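Local coordinates for protein putative pectin lyase (Geobacillus virus E2, PDB 7CHU) that serves as the trimeric tailspike of a deep-sea thermophilic bacteriophage and probably recognises or degrades polysaccharide on the host surface, at residues A[278-289]-A[310-321]; A[102-110]-A[162-171]. All blocks are in the same frame, centred on the assembly; numbering follows the deposited sequence.

Following the chain from its N terminus, the loop 102-110, between helix 91-99 and strand 113-117, first meets segment 162-171. Contact 2 thereby closes a loop of 51 intervening residues, rich in strand, at the early part of the parallel beta-helix. Contact 1 opens only later: segments 278-289 and 310-321, with 20 residues between them, are equivalent strips of neighbouring coils near the middle of the chain. The two contacts follow in series and neither nest nor cross. The centres of contact 1 and contact 2 are about 28 Å apart. Contact 2 joins a surface loop to the start of strand 169-175, contact 1 stacks coil on coil, and both reach the second subunit.

Contact 1: A[278-289]-A[310-321]; sequences RNGNNQFIGCKF and DGDVTYVMNCYF
Arg278 grips Asp312 side-on: NE lies 2.8 Å from OD2 and NH2 3.0 Å from OD1 of that carboxylate. The arginine side chain bends at chi3 (42°), turning the guanidinium across both acidic side chains, and its NH1 meets Asp310 OD1 at 2.7 Å, on the syn side but tilted out of the carboxylate plane, completing a salt-bridge network. The amide of Gln283 stacks on Tyr315, its NE2 3.5 Å above the ring plane and over the centre, with the two planes 25° apart. NE2 also bonds to Asn318 O of the second subunit. At the edge of the same ring, Tyr315 OH donates to Asn281 OD1 (3.0 Å). Strands 283-285 and 315-317 run parallel, their axes 4.7 Å apart at the closest, in successive coils of a right-handed parallel beta-helix of the pectate-lyase type. On the opposite face from Lys288 and Tyr320, Phe289 and Phe321 form an offset stack, centroids 4.6 Å apart and planes at 12°; the ring of Phe260 meets that of Phe289, nearly parallel to it. Lys288 runs extended alongside Tyr320, its CG 3.6 Å from CD2 at the ring edge, and its NZ reaches Asp219 of the third subunit.

Contact 2: A[102-110]-A[162-171]; sequences VSSLNNASG and PSDTAQRLCF
Asn106 holds Arg168 through both backbone and side chain. Its CG sits beside its own backbone N (chi1 -80°), which brings OD1 and the main-chain N-H to the same residue: the N-H donates to Arg168 O at 3.0 Å, while OD1 accepts from Arg168 N at the same distance, nearly straight (165°) but with the donor tilted from the carbonyl plane. The amide of Asn106 is turned 69° from that of Gln167; ND2 comes within 3.0 Å of Gln167 OE1, yet the angle is too poor for a hydrogen bond, and OE1 instead accepts from a water at 2.7 Å. Ser133 OG bonds to both Asn106 O and Cys170 N. Leu105 supplies the apolar packing, its CD2 against Pro162 CB (3.5 Å) and near Leu169 CD1. Asp164 OD1 accepts from Ala166 N in an Asx turn. The end of Arg168 leads away to Ser195 and Glu216, and Asn107 OD1 turns to Arg205 of the second subunit. Since both direct bonds come from Asn106, the hold on the start of strand 169-175 is concentrated at one residue and largely polar, with Ser133 joining the two backbones and the water, weakly bonded to Leu105 O, adding a bridge with one weak arm.

Contact 1: A[278-289]-A[310-321]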
loop_
_atom_site.group_PDB
_atom_site.type_symbol
_atom_site.label_atom_id
_atom_site.label_comp_id
_atom_site.label_asym_id
_atom_site.label_seq_id
_atom_site.Cartn_x
_atom_site.Cartn_y
_atom_site.Cartn_z
ATOM N N ARG A 278 -19.647 -12.423 12.159
ATOM C CA ARG A 278 -19.676 -11.197 11.380
ATOM C C ARG A 278 -18.501 -11.144 10.407
ATOM O O ARG A 278 -17.453 -11.749 10.638
ATOM C CB ARG A 278 -19.663 -9.982 12.313
ATOM C CG ARG A 278 -20.877 -9.954 13.275
ATOM C CD ARG A 278 -20.681 -8.950 14.419
ATOM N NE ARG A 278 -20.089 -7.699 13.936
ATOM C CZ ARG A 278 -20.731 -6.771 13.219
ATOM N NH1 ARG A 278 -22.010 -6.925 12.909
ATOM N NH2 ARG A 278 -20.084 -5.678 12.803
ATOM N N ASN A 279 -18.717 -10.450 9.288
ATOM C CA ASN A 279 -17.644 -10.168 8.350
ATOM C C ASN A 279 -16.490 -9.510 9.091
ATOM O O ASN A 279 -16.689 -8.671 9.985
ATOM C CB ASN A 279 -18.151 -9.270 7.213
ATOM C CG ASN A 279 -19.209 -9.977 6.346
ATOM O OD1 ASN A 279 -19.090 -11.168 6.043
ATOM N ND2 ASN A 279 -20.229 -9.244 5.940
ATOM N N GLY A 280 -15.274 -9.908 8.745
ATOM C CA GLY A 280 -14.133 -9.405 9.493
ATOM C C GLY A 280 -12.848 -9.394 8.696
ATOM O O GLY A 280 -12.670 -10.164 7.750
ATOM N N ASN A 281 -11.942 -8.507 9.105
ATOM C CA ASN A 281 -10.562 -8.537 8.627
ATOM C C ASN A 281 -10.468 -8.377 7.112
ATOM O O ASN A 281 -9.601 -8.949 6.458
ATOM C CB ASN A 281 -9.858 -9.808 9.094
ATOM C CG ASN A 281 -8.963 -9.544 10.273
ATOM O OD1 ASN A 281 -7.931 -8.855 10.144
ATOM N ND2 ASN A 281 -9.352 -10.057 11.440
ATOM N N ASN A 282 -11.331 -7.548 6.557
ATOM C CA ASN A 282 -11.252 -7.189 5.154
ATOM C C ASN A 282 -10.583 -5.833 5.008
ATOM O O ASN A 282 -10.604 -5.028 5.935
ATOM C CB ASN A 282 -12.645 -7.197 4.573
ATOM C CG ASN A 282 -13.316 -8.532 4.813
ATOM O OD1 ASN A 282 -12.859 -9.543 4.272
ATOM N ND2 ASN A 282 -14.354 -8.559 5.670
ATOM N N GLN A 283 -9.976 -5.584 3.843
ATOM C CA GLN A 283 -9.099 -4.430 3.691
ATOM C C GLN A 283 -9.389 -3.698 2.392
ATOM O O GLN A 283 -9.706 -4.322 1.374
ATOM C CB GLN A 283 -7.622 -4.847 3.717
ATOM C CG GLN A 283 -7.210 -5.629 4.964
ATOM C CD GLN A 283 -5.749 -5.434 5.324
ATOM O OE1 GLN A 283 -5.064 -4.574 4.749
ATOM N NE2 GLN A 283 -5.264 -6.211 6.293
ATOM N N PHE A 284 -9.240 -2.374 2.440
ATOM C CA PHE A 284 -9.296 -1.490 1.281
ATOM C C PHE A 284 -8.047 -0.619 1.343
ATOM O O PHE A 284 -7.938 0.238 2.223
ATOM C CB PHE A 284 -10.562 -0.640 1.298
ATOM C CG PHE A 284 -11.817 -1.468 1.224
ATOM C CD1 PHE A 284 -12.363 -2.014 2.374
ATOM C CD2 PHE A 284 -12.400 -1.738 0.007
ATOM C CE1 PHE A 284 -13.492 -2.838 2.312
ATOM C CE2 PHE A 284 -13.554 -2.558 -0.074
ATOM C CZ PHE A 284 -14.093 -3.097 1.077
ATOM N N ILE A 285 -7.102 -0.851 0.432
ATOM C CA ILE A 285 -5.805 -0.175 0.452
ATOM C C ILE A 285 -5.719 0.697 -0.795
ATOM O O ILE A 285 -5.709 0.190 -1.922
ATOM C CB ILE A 285 -4.639 -1.173 0.528
ATOM C CG1 ILE A 285 -4.791 -2.056 1.787
ATOM C CG2 ILE A 285 -3.263 -0.420 0.483
ATOM C CD1 ILE A 285 -3.846 -3.266 1.814
ATOM N N GLY A 286 -5.670 2.004 -0.600
ATOM C CA GLY A 286 -5.507 2.888 -1.735
ATOM C C GLY A 286 -6.702 2.974 -2.651
ATOM O O GLY A 286 -6.547 3.339 -3.814
ATOM N N CYS A 287 -7.903 2.698 -2.147
ATOM C CA CYS A 287 -9.056 2.628 -3.027
ATOM C C CYS A 287 -9.720 3.992 -3.196
ATOM O O CYS A 287 -9.586 4.895 -2.360
ATOM C CB CYS A 287 -10.058 1.582 -2.525
ATOM S SG CYS A 287 -9.399 -0.126 -2.547
ATOM N N LYS A 288 -10.389 4.146 -4.337
ATOM C CA LYS A 288 -11.112 5.365 -4.703
ATOM C C LYS A 288 -12.617 5.131 -4.555
ATOM O O LYS A 288 -13.124 4.132 -5.057
ATOM C CB LYS A 288 -10.794 5.745 -6.154
ATOM C CG LYS A 288 -11.705 6.831 -6.748
ATOM C CD LYS A 288 -11.239 7.200 -8.147
ATOM C CE LYS A 288 -12.130 8.213 -8.811
ATOM N NZ LYS A 288 -11.482 8.793 -10.019
ATOM N N PHE A 289 -13.330 6.053 -3.880
ATOM C CA PHE A 289 -14.789 6.006 -3.717
ATOM C C PHE A 289 -15.353 7.353 -4.168
ATOM O O PHE A 289 -15.310 8.340 -3.421
ATOM C CB PHE A 289 -15.196 5.707 -2.272
ATOM C CG PHE A 289 -14.664 4.402 -1.738
ATOM C CD1 PHE A 289 -13.449 4.358 -1.059
ATOM C CD2 PHE A 289 -15.363 3.225 -1.924
ATOM C CE1 PHE A 289 -12.932 3.141 -0.569
ATOM C CE2 PHE A 289 -14.877 2.010 -1.425
ATOM C CZ PHE A 289 -13.652 1.956 -0.757
ATOM N N ASP A 310 -21.072 -2.891 7.975
ATOM C CA ASP A 310 -21.541 -3.836 8.997
ATOM C C ASP A 310 -20.533 -4.983 9.069
ATOM O O ASP A 310 -20.729 -6.075 8.517
ATOM C CB ASP A 310 -22.951 -4.328 8.686
ATOM C CG ASP A 310 -23.489 -5.333 9.719
ATOM O OD1 ASP A 310 -23.017 -5.382 10.889
ATOM O OD2 ASP A 310 -24.408 -6.088 9.338
ATOM N N GLY A 311 -19.433 -4.717 9.775
ATOM C CA GLY A 311 -18.324 -5.653 9.882
ATOM C C GLY A 311 -17.345 -5.203 10.945
ATOM O O GLY A 311 -17.431 -4.086 11.466
ATOM N N ASP A 312 -16.398 -6.089 11.256
ATOM C CA ASP A 312 -15.399 -5.839 12.285
ATOM C C ASP A 312 -13.995 -5.885 11.702
ATOM O O ASP A 312 -13.746 -6.553 10.692
ATOM C CB ASP A 312 -15.511 -6.853 13.422
ATOM C CG ASP A 312 -16.886 -6.857 14.075
ATOM O OD1 ASP A 312 -17.501 -5.775 14.263
ATOM O OD2 ASP A 312 -17.353 -7.965 14.416
ATOM N N VAL A 313 -13.068 -5.182 12.363
ATOM C CA VAL A 313 -11.642 -5.225 12.018
ATOM C C VAL A 313 -11.436 -5.021 10.525
ATOM O O VAL A 313 -10.686 -5.766 9.881
ATOM C CB VAL A 313 -10.991 -6.550 12.461
ATOM C CG1 VAL A 313 -9.471 -6.380 12.580
ATOM C CG2 VAL A 313 -11.575 -7.029 13.783
ATOM N N THR A 314 -12.097 -4.028 9.959
ATOM C CA THR A 314 -11.851 -3.654 8.578
ATOM C C THR A 314 -10.740 -2.617 8.533
ATOM O O THR A 314 -10.651 -1.745 9.408
ATOM C CB THR A 314 -13.129 -3.090 7.940
ATOM O OG1 THR A 314 -14.229 -3.955 8.250
ATOM C CG2 THR A 314 -12.996 -2.956 6.420
ATOM N N TYR A 315 -9.906 -2.694 7.509
ATOM C CA TYR A 315 -8.786 -1.768 7.359
ATOM C C TYR A 315 -9.078 -0.887 6.151
ATOM O O TYR A 315 -9.095 -1.377 5.017
ATOM C CB TYR A 315 -7.467 -2.512 7.162
ATOM C CG TYR A 315 -7.120 -3.572 8.199
ATOM C CD1 TYR A 315 -7.841 -4.757 8.268
ATOM C CD2 TYR A 315 -6.037 -3.403 9.073
ATOM C CE1 TYR A 315 -7.507 -5.746 9.172
ATOM C CE2 TYR A 315 -5.691 -4.384 9.990
ATOM C CZ TYR A 315 -6.441 -5.563 10.030
ATOM O OH TYR A 315 -6.112 -6.562 10.915
ATOM N N VAL A 316 -9.335 0.391 6.386
ATOM C CA VAL A 316 -9.555 1.332 5.294
ATOM C C VAL A 316 -8.337 2.255 5.265
ATOM O O VAL A 316 -8.282 3.266 5.983
ATOM C CB VAL A 316 -10.876 2.102 5.462
ATOM C CG1 VAL A 316 -11.157 2.968 4.251
ATOM C CG2 VAL A 316 -12.059 1.114 5.730
ATOM N N MET A 317 -7.358 1.897 4.430
ATOM C CA MET A 317 -6.034 2.501 4.426
ATOM C C MET A 317 -5.859 3.413 3.221
ATOM O O MET A 317 -5.977 2.969 2.072
ATOM C CB MET A 317 -4.942 1.429 4.425
ATOM C CG MET A 317 -5.116 0.363 5.490
ATOM S SD MET A 317 -4.992 1.011 7.178
ATOM C CE MET A 317 -3.289 1.593 7.210
ATOM N N ASN A 318 -5.528 4.673 3.494
ATOM C CA ASN A 318 -5.238 5.687 2.476
ATOM C C ASN A 318 -6.230 5.599 1.311
ATOM O O ASN A 318 -5.874 5.451 0.141
ATOM C CB ASN A 318 -3.763 5.623 1.997
ATOM C CG ASN A 318 -3.215 4.194 1.832
ATOM O OD1 ASN A 318 -2.967 3.470 2.816
ATOM N ND2 ASN A 318 -2.982 3.799 0.583
ATOM N N CYS A 319 -7.511 5.695 1.658
ATOM C CA CYS A 319 -8.544 5.702 0.639
ATOM C C CYS A 319 -9.071 7.108 0.427
ATOM O O CYS A 319 -8.987 7.982 1.303
ATOM C CB CYS A 319 -9.694 4.740 0.976
ATOM S SG CYS A 319 -9.211 2.984 1.051
ATOM N N TYR A 320 -9.627 7.305 -0.761
ATOM C CA TYR A 320 -10.113 8.588 -1.246
ATOM C C TYR A 320 -11.636 8.529 -1.339
ATOM O O TYR A 320 -12.188 7.655 -2.024
ATOM C CB TYR A 320 -9.486 8.887 -2.610
ATOM C CG TYR A 320 -10.204 9.924 -3.458
ATOM C CD1 TYR A 320 -10.382 11.236 -3.018
ATOM C CD2 TYR A 320 -10.687 9.581 -4.713
ATOM C CE1 TYR A 320 -11.030 12.177 -3.811
ATOM C CE2 TYR A 320 -11.325 10.493 -5.502
ATOM C CZ TYR A 320 -11.498 11.780 -5.053
ATOM O OH TYR A 320 -12.151 12.641 -5.885
ATOM N N PHE A 321 -12.309 9.443 -0.638
ATOM C CA PHE A 321 -13.763 9.540 -0.629
ATOM C C PHE A 321 -14.172 10.908 -1.147
ATOM O O PHE A 321 -13.647 11.927 -0.676
ATOM C CB PHE A 321 -14.320 9.355 0.788
ATOM C CG PHE A 321 -14.193 7.946 1.312
ATOM C CD1 PHE A 321 -12.998 7.513 1.899
ATOM C CD2 PHE A 321 -15.266 7.064 1.221
ATOM C CE1 PHE A 321 -12.869 6.208 2.376
ATOM C CE2 PHE A 321 -15.155 5.752 1.704
ATOM C CZ PHE A 321 -13.965 5.327 2.289
HETATM O O HOH W 1 -13.803 -6.449 7.807
#

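Contact 2: A[102-110]-A[162-171]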
loop_
_atom_site.group_PDB
_atom_site.type_symbol
_atom_site.label_atom_id
_atom_site.label_comp_id
_atom_site.label_asym_id
_atom_site.label_seq_id
_atom_site.Cartn_x
_atom_site.Cartn_y
_atom_site.Cartn_z
ATOM N N VAL A 102 -10.029 -29.785 -16.670
ATOM C CA VAL A 102 -10.050 -30.954 -15.812
ATOM C C VAL A 102 -9.642 -30.511 -14.411
ATOM O O VAL A 102 -8.493 -30.128 -14.190
ATOM C CB VAL A 102 -9.114 -32.034 -16.362
ATOM C CG1 VAL A 102 -9.124 -33.248 -15.462
ATOM C CG2 VAL A 102 -9.555 -32.425 -17.775
ATOM N N SER A 103 -10.580 -30.540 -13.460
ATOM C CA SER A 103 -10.224 -30.142 -12.105
ATOM C C SER A 103 -11.209 -30.759 -11.120
ATOM O O SER A 103 -12.064 -31.563 -11.482
ATOM C CB SER A 103 -10.185 -28.616 -11.969
ATOM O OG SER A 103 -9.785 -28.280 -10.656
ATOM N N SER A 104 -11.053 -30.402 -9.853
ATOM C CA SER A 104 -11.962 -30.855 -8.808
ATOM C C SER A 104 -12.060 -29.764 -7.739
ATOM O O SER A 104 -11.833 -28.585 -8.041
ATOM C CB SER A 104 -11.494 -32.195 -8.226
ATOM O OG SER A 104 -10.148 -32.118 -7.773
ATOM N N LEU A 105 -12.397 -30.121 -6.501
ATOM C CA LEU A 105 -12.708 -29.112 -5.494
ATOM C C LEU A 105 -11.668 -29.080 -4.384
ATOM O O LEU A 105 -10.771 -29.929 -4.301
ATOM C CB LEU A 105 -14.099 -29.336 -4.897
ATOM C CG LEU A 105 -15.244 -29.079 -5.867
ATOM C CD1 LEU A 105 -16.285 -30.159 -5.686
ATOM C CD2 LEU A 105 -15.837 -27.714 -5.638
ATOM N N ASN A 106 -11.822 -28.086 -3.512
ATOM C CA ASN A 106 -10.848 -27.759 -2.448
ATOM C C ASN A 106 -9.511 -27.459 -3.146
ATOM O O ASN A 106 -9.510 -26.840 -4.221
ATOM C CB ASN A 106 -10.815 -28.877 -1.408
ATOM C CG ASN A 106 -11.978 -28.795 -0.386
ATOM O OD1 ASN A 106 -12.628 -27.751 -0.211
ATOM N ND2 ASN A 106 -12.258 -29.926 0.268
ATOM N N ASN A 107 -8.377 -27.892 -2.581
ATOM C CA ASN A 107 -7.060 -27.533 -3.113
ATOM C C ASN A 107 -6.902 -27.957 -4.570
ATOM O O ASN A 107 -6.420 -27.175 -5.397
ATOM C CB ASN A 107 -5.965 -28.165 -2.258
ATOM C CG ASN A 107 -5.554 -27.289 -1.090
ATOM O OD1 ASN A 107 -4.382 -27.264 -0.715
ATOM N ND2 ASN A 107 -6.510 -26.553 -0.514
ATOM N N ALA A 108 -7.301 -29.200 -4.899
ATOM C CA ALA A 108 -7.237 -29.761 -6.257
ATOM C C ALA A 108 -5.846 -29.622 -6.873
ATOM O O ALA A 108 -5.692 -29.222 -8.029
ATOM C CB ALA A 108 -8.287 -29.136 -7.172
ATOM N N SER A 109 -4.830 -29.997 -6.093
ATOM C CA SER A 109 -3.443 -29.743 -6.476
ATOM C C SER A 109 -3.106 -30.427 -7.794
ATOM O O SER A 109 -3.456 -31.588 -8.024
ATOM C CB SER A 109 -2.503 -30.232 -5.373
ATOM O OG SER A 109 -1.271 -30.652 -5.906
ATOM N N GLY A 110 -2.425 -29.693 -8.671
ATOM C CA GLY A 110 -1.980 -30.253 -9.930
ATOM C C GLY A 110 -3.038 -30.307 -11.005
ATOM O O GLY A 110 -2.844 -30.999 -12.010
ATOM N N PRO A 162 -18.807 -23.584 -5.408
ATOM C CA PRO A 162 -18.499 -25.016 -5.513
ATOM C C PRO A 162 -19.739 -25.794 -5.909
ATOM O O PRO A 162 -20.840 -25.515 -5.432
ATOM C CB PRO A 162 -18.038 -25.395 -4.099
ATOM C CG PRO A 162 -18.667 -24.322 -3.192
ATOM C CD PRO A 162 -18.630 -23.075 -4.035
ATOM N N SER A 163 -19.555 -26.793 -6.784
ATOM C CA SER A 163 -20.685 -27.652 -7.113
ATOM C C SER A 163 -21.215 -28.366 -5.872
ATOM O O SER A 163 -22.423 -28.583 -5.751
ATOM C CB SER A 163 -20.285 -28.664 -8.190
ATOM O OG SER A 163 -19.191 -29.467 -7.758
ATOM N N ASP A 164 -20.330 -28.733 -4.949
ATOM C CA ASP A 164 -20.675 -29.350 -3.673
ATOM C C ASP A 164 -20.463 -28.302 -2.573
ATOM O O ASP A 164 -19.322 -27.915 -2.302
ATOM C CB ASP A 164 -19.789 -30.572 -3.455
ATOM C CG ASP A 164 -20.132 -31.346 -2.187
ATOM O OD1 ASP A 164 -21.015 -30.904 -1.400
ATOM O OD2 ASP A 164 -19.499 -32.413 -1.986
ATOM N N THR A 165 -21.543 -27.850 -1.924
ATOM C CA THR A 165 -21.373 -26.786 -0.930
ATOM C C THR A 165 -20.896 -27.283 0.428
ATOM O O THR A 165 -20.833 -26.484 1.371
ATOM C CB THR A 165 -22.664 -25.996 -0.739
ATOM O OG1 THR A 165 -23.740 -26.906 -0.496
ATOM C CG2 THR A 165 -22.960 -25.139 -1.972
ATOM N N ALA A 166 -20.580 -28.565 0.565
ATOM C CA ALA A 166 -19.876 -29.058 1.741
ATOM C C ALA A 166 -18.376 -28.781 1.664
ATOM O O ALA A 166 -17.654 -29.031 2.640
ATOM C CB ALA A 166 -20.132 -30.562 1.895
ATOM N N GLN A 167 -17.910 -28.283 0.514
ATOM C CA GLN A 167 -16.531 -28.021 0.157
ATOM C C GLN A 167 -16.383 -26.557 -0.241
ATOM O O GLN A 167 -17.355 -25.789 -0.296
ATOM C CB GLN A 167 -16.072 -28.907 -1.014
ATOM C CG GLN A 167 -16.360 -30.379 -0.934
ATOM C CD GLN A 167 -15.395 -31.142 -1.817
ATOM O OE1 GLN A 167 -14.180 -30.917 -1.750
ATOM N NE2 GLN A 167 -15.921 -32.012 -2.674
ATOM N N ARG A 168 -15.161 -26.183 -0.583
ATOM C CA ARG A 168 -14.895 -24.835 -1.050
ATOM C C ARG A 168 -14.300 -24.852 -2.451
ATOM O O ARG A 168 -13.758 -25.857 -2.920
ATOM C CB ARG A 168 -13.974 -24.125 -0.074
ATOM C CG ARG A 168 -14.574 -24.108 1.323
ATOM C CD ARG A 168 -13.812 -23.209 2.232
ATOM N NE ARG A 168 -13.934 -21.811 1.838
ATOM C CZ ARG A 168 -14.955 -21.035 2.179
ATOM N NH1 ARG A 168 -15.950 -21.526 2.922
ATOM N NH2 ARG A 168 -14.972 -19.763 1.792
ATOM N N LEU A 169 -14.439 -23.718 -3.116
ATOM C CA LEU A 169 -13.765 -23.451 -4.370
ATOM C C LEU A 169 -12.488 -22.683 -4.065
ATOM O O LEU A 169 -12.551 -21.642 -3.406
ATOM C CB LEU A 169 -14.678 -22.623 -5.273
ATOM C CG LEU A 169 -14.449 -22.767 -6.756
ATOM C CD1 LEU A 169 -14.753 -24.203 -7.128
ATOM C CD2 LEU A 169 -15.384 -21.820 -7.470
ATOM N N CYS A 170 -11.341 -23.171 -4.553
ATOM C CA CYS A 170 -10.058 -22.546 -4.237
ATOM C C CYS A 170 -9.303 -22.072 -5.474
ATOM O O CYS A 170 -9.372 -22.682 -6.549
ATOM C CB CYS A 170 -9.158 -23.500 -3.445
ATOM S SG CYS A 170 -9.869 -24.014 -1.889
ATOM N N PHE A 171 -8.573 -20.965 -5.294
ATOM C CA PHE A 171 -7.619 -20.461 -6.290
ATOM C C PHE A 171 -8.290 -20.145 -7.626
ATOM O O PHE A 171 -7.744 -20.450 -8.688
ATOM C CB PHE A 171 -6.474 -21.450 -6.504
ATOM C CG PHE A 171 -5.743 -21.826 -5.240
ATOM C CD1 PHE A 171 -4.822 -20.943 -4.659
ATOM C CD2 PHE A 171 -5.965 -23.060 -4.643
ATOM C CE1 PHE A 171 -4.148 -21.300 -3.502
ATOM C CE2 PHE A 171 -5.289 -23.437 -3.489
ATOM C CZ PHE A 171 -4.384 -22.558 -2.915
HETATM O O HOH W 2 -12.084 -32.495 -2.337
#